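Side-chain contact in translation initiation factor 6 (PDB 1G61), which binds the 50S ribosomal subunit and prevents it from joining the 30S subunit to form the 70S initiation complex: residues 212-215 against 216-219. Numbering follows the deposited sequence.
Sequences DTTG and PELL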
loop_
_atom_site.group_PDB
_atom_site.type_symbol
_atom_site.label_atom_id
_atom_site.label_comp_id
_atom_site.label_asym_id
_atom_site.label_seq_id
_atom_site.Cartn_x
_atom_site.Cartn_y
_atom_site.Cartn_z
ATOM N N ASP A 212 -9.758 -11.715 -9.421
ATOM C CA ASP A 212 -10.511 -11.494 -10.635
ATOM C C ASP A 212 -9.691 -10.833 -11.744
ATOM O O ASP A 212 -10.173 -10.628 -12.840
ATOM C CB ASP A 212 -11.724 -10.611 -10.338
ATOM C CG ASP A 212 -12.699 -11.341 -9.408
ATOM O OD1 ASP A 212 -12.922 -12.566 -9.597
ATOM O OD2 ASP A 212 -13.257 -10.658 -8.529
ATOM N N THR A 213 -8.450 -10.455 -11.425
ATOM C CA THR A 213 -7.603 -9.803 -12.420
ATOM C C THR A 213 -7.455 -10.668 -13.659
ATOM O O THR A 213 -7.170 -11.872 -13.539
ATOM C CB THR A 213 -6.243 -9.482 -11.761
ATOM O OG1 THR A 213 -6.512 -8.585 -10.677
ATOM C CG2 THR A 213 -5.284 -8.787 -12.706
ATOM N N THR A 214 -7.624 -10.081 -14.832
ATOM C CA THR A 214 -7.541 -10.835 -16.069
ATOM C C THR A 214 -6.128 -10.961 -16.624
ATOM O O THR A 214 -5.161 -10.324 -16.180
ATOM C CB THR A 214 -8.408 -10.156 -17.156
ATOM O OG1 THR A 214 -7.748 -8.929 -17.499
ATOM C CG2 THR A 214 -9.804 -9.882 -16.619
ATOM N N GLY A 215 -5.936 -11.777 -17.653
ATOM C CA GLY A 215 -4.637 -11.936 -18.338
ATOM C C GLY A 215 -4.169 -10.595 -18.893
ATOM O O GLY A 215 -3.010 -10.237 -18.626
ATOM N N PRO A 216 -4.979 -9.867 -19.669
ATOM C CA PRO A 216 -4.485 -8.586 -20.182
ATOM C C PRO A 216 -4.123 -7.634 -19.074
ATOM O O PRO A 216 -3.151 -6.879 -19.148
ATOM C CB PRO A 216 -5.692 -8.106 -21.006
ATOM C CG PRO A 216 -6.331 -9.401 -21.459
ATOM C CD PRO A 216 -6.295 -10.270 -20.234
ATOM N N GLU A 217 -4.891 -7.618 -17.984
ATOM C CA GLU A 217 -4.568 -6.731 -16.876
ATOM C C GLU A 217 -3.242 -7.116 -16.253
ATOM O O GLU A 217 -2.424 -6.247 -15.908
ATOM C CB GLU A 217 -5.660 -6.770 -15.782
ATOM C CG GLU A 217 -6.950 -6.074 -16.206
ATOM C CD GLU A 217 -8.075 -6.220 -15.177
ATOM O OE1 GLU A 217 -8.169 -7.285 -14.488
ATOM O OE2 GLU A 217 -8.872 -5.257 -15.072
ATOM N N LEU A 218 -3.052 -8.419 -16.079
ATOM C CA LEU A 218 -1.814 -8.909 -15.448
ATOM C C LEU A 218 -0.607 -8.476 -16.253
ATOM O O LEU A 218 0.439 -8.084 -15.711
ATOM C CB LEU A 218 -1.934 -10.418 -15.293
ATOM C CG LEU A 218 -1.061 -11.055 -14.211
ATOM C CD1 LEU A 218 -1.406 -10.483 -12.838
ATOM C CD2 LEU A 218 -1.219 -12.570 -14.236
ATOM N N LEU A 219 -0.699 -8.559 -17.586
ATOM C CA LEU A 219 0.425 -8.106 -18.389
ATOM C C LEU A 219 0.804 -6.658 -18.115
ATOM O O LEU A 219 1.959 -6.252 -17.991
ATOM C CB LEU A 219 0.018 -8.323 -19.857
ATOM C CG LEU A 219 1.107 -8.144 -20.881
ATOM C CD1 LEU A 219 2.297 -9.034 -20.555
ATOM C CD2 LEU A 219 0.554 -8.486 -22.271
#
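Two threonines flank the carboxylate of Glu-217 from opposite sides of its plane, both obliquely: OG1 of Thr-214 is 3.6 Å from Glu-217 CD, and the methyl CG2 of Thr-213 lies past the edge on the other side, 3.7 Å from Glu-217 OE1. At the edge, the backbone N-H of Thr-214 meets OE1 on its anti side, tilted 22° out of the carboxylate plane, with Thr-214 N and Glu-217 OE1 2.9 Å apart. Lys-191 N gives OE1 a second bond, and OE2 takes two more from Thr-188 OG1 and Gly-192 N, so four donors fix the rotation of this buried group. The return bond runs from Glu-217 N to Thr-214 OG1 at 3.2 Å, and the reciprocal pair defines a capping box with Thr-214 as N-cap of helix 215-225. With chi1 at 70°, OG1 sits between the backbone N and the carbonyl carbon of Thr-214, and there it can accept from the helix's first turn. Shortening the Glu-217 side chain to an alanine is likely to leave Thr-214 N without its acceptor and the donors of the 188-192 loop without their common partner. The first i to i+4 bonds of the helix follow: Leu-218 N to Thr-214 O at 2.8 Å, then Leu-219 N to Gly-215 O at 3.0 Å. Beyond them the Leu-218 side chain packs on Ile-4 and Arg-6, joining this last helix to the first strand, 4-7.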